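Local coordinates for glycerol dehydratase (Clostridium butyricum, PDB 1R9D), which probably dehydrates glycerol without coenzyme B12, as a lyase of the glycyl-radical family related to pyruvate formate lyase, at residues 481-484 / 485-488. Sequence-based numbering, arbitrary orientation.
Sequences MKSF and DEFM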
loop_
_atom_site.group_PDB
_atom_site.type_symbol
_atom_site.label_atom_id
_atom_site.label_comp_id
_atom_site.label_asym_id
_atom_site.label_seq_id
_atom_site.Cartn_x
_atom_site.Cartn_y
_atom_site.Cartn_z
ATOM N N MET A 481 -17.625 1.972 -47.267
ATOM C CA MET A 481 -16.212 1.949 -47.623
ATOM C C MET A 481 -15.983 1.712 -49.108
ATOM O O MET A 481 -16.612 0.847 -49.715
ATOM C CB MET A 481 -15.481 0.873 -46.822
ATOM C CG MET A 481 -15.404 1.165 -45.343
ATOM S SD MET A 481 -14.482 -0.101 -44.462
ATOM C CE MET A 481 -14.603 0.535 -42.786
ATOM N N LYS A 482 -15.066 2.480 -49.686
ATOM C CA LYS A 482 -14.754 2.356 -51.103
ATOM C C LYS A 482 -13.343 1.836 -51.349
ATOM O O LYS A 482 -12.980 1.537 -52.486
ATOM C CB LYS A 482 -14.929 3.709 -51.792
ATOM C CG LYS A 482 -16.338 4.274 -51.684
ATOM C CD LYS A 482 -16.431 5.654 -52.323
ATOM C CE LYS A 482 -17.818 6.257 -52.140
ATOM N NZ LYS A 482 -17.883 7.657 -52.660
ATOM N N SER A 483 -12.548 1.723 -50.286
ATOM C CA SER A 483 -11.176 1.239 -50.422
ATOM C C SER A 483 -10.758 0.342 -49.263
ATOM O O SER A 483 -11.286 0.446 -48.156
ATOM C CB SER A 483 -10.206 2.415 -50.500
ATOM O OG SER A 483 -10.107 3.058 -49.240
ATOM N N PHE A 484 -9.790 -0.527 -49.529
ATOM C CA PHE A 484 -9.285 -1.436 -48.512
ATOM C C PHE A 484 -8.535 -0.631 -47.450
ATOM O O PHE A 484 -8.435 -1.047 -46.296
ATOM C CB PHE A 484 -8.355 -2.468 -49.152
ATOM C CG PHE A 484 -7.850 -3.503 -48.192
ATOM C CD1 PHE A 484 -8.733 -4.349 -47.535
ATOM C CD2 PHE A 484 -6.488 -3.629 -47.945
ATOM C CE1 PHE A 484 -8.269 -5.313 -46.641
ATOM C CE2 PHE A 484 -6.011 -4.590 -47.051
ATOM C CZ PHE A 484 -6.908 -5.433 -46.399
ATOM N N ASP A 485 -8.020 0.530 -47.845
ATOM C CA ASP A 485 -7.293 1.396 -46.923
ATOM C C ASP A 485 -8.215 1.865 -45.805
ATOM O O ASP A 485 -7.795 1.987 -44.651
ATOM C CB ASP A 485 -6.733 2.610 -47.664
ATOM C CG ASP A 485 -5.859 2.223 -48.838
ATOM O OD1 ASP A 485 -6.379 1.608 -49.800
ATOM O OD2 ASP A 485 -4.649 2.530 -48.800
ATOM N N GLU A 486 -9.471 2.135 -46.150
ATOM C CA GLU A 486 -10.454 2.580 -45.165
ATOM C C GLU A 486 -10.758 1.432 -44.214
ATOM O O GLU A 486 -11.058 1.644 -43.038
ATOM C CB GLU A 486 -11.753 3.013 -45.847
ATOM C CG GLU A 486 -11.637 4.233 -46.744
ATOM C CD GLU A 486 -12.968 4.588 -47.389
ATOM O OE1 GLU A 486 -13.551 3.710 -48.062
ATOM O OE2 GLU A 486 -13.433 5.736 -47.223
ATOM N N PHE A 487 -10.690 0.214 -44.739
ATOM C CA PHE A 487 -10.951 -0.975 -43.942
ATOM C C PHE A 487 -9.846 -1.161 -42.904
ATOM O O PHE A 487 -10.120 -1.370 -41.726
ATOM C CB PHE A 487 -11.018 -2.212 -44.835
ATOM C CG PHE A 487 -11.439 -3.451 -44.106
ATOM C CD1 PHE A 487 -12.781 -3.687 -43.828
ATOM C CD2 PHE A 487 -10.493 -4.366 -43.661
ATOM C CE1 PHE A 487 -13.178 -4.814 -43.114
ATOM C CE2 PHE A 487 -10.878 -5.500 -42.944
ATOM C CZ PHE A 487 -12.225 -5.723 -42.670
ATOM N N MET A 488 -8.598 -1.082 -43.351
ATOM C CA MET A 488 -7.463 -1.241 -42.452
ATOM C C MET A 488 -7.428 -0.158 -41.379
ATOM O O MET A 488 -6.934 -0.391 -40.276
ATOM C CB MET A 488 -6.148 -1.236 -43.237
ATOM C CG MET A 488 -5.913 -2.494 -44.067
ATOM S SD MET A 488 -6.003 -4.021 -43.089
ATOM C CE MET A 488 -4.455 -3.928 -42.155
#
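Ser483 and Glu486 form a capping box at the start of the long helix 484-516. Ser483 is the N-cap. Its OG accepts from Glu486 N at 3.3 Å. The carboxylate of Glu486 reaches back and fills the bend of the incoming loop. Its OE1 accepts from two backbone donors, Lys482 N at 2.5 Å and Ser483 N at 3.1 Å. The first meets OE1 nearly along the C-O bond; it is unusually short, so its exact length is doubtful. The second comes from the anti side, 32° out of the carboxylate plane. Extended at chi2 (180°), the Glu486 chain lies along Ser483 and carries its carboxylate back to the loop amides. Met481 runs past it in the opposite direction and lays SD against Phe487 CA. That sulfur also sits at the edge of the Phe487 ring, a Met-aromatic contact. The Phe484 and Phe487 rings are nearly parallel but slid apart with little overlap; Phe484 CE1 meets Phe487 CD2 at 3.8 Å. Helix 553-569 packs against this apolar side through Leu560, Lys564 and Phe568. The bend at chi2 (-55°) sets Met488 SD obliquely by the Phe484 ring, near CZ, a second Met-aromatic contact. Met488 CG is the bump against one face of that ring, a CH-pi contact, 3.6 Å from Phe484 CE2.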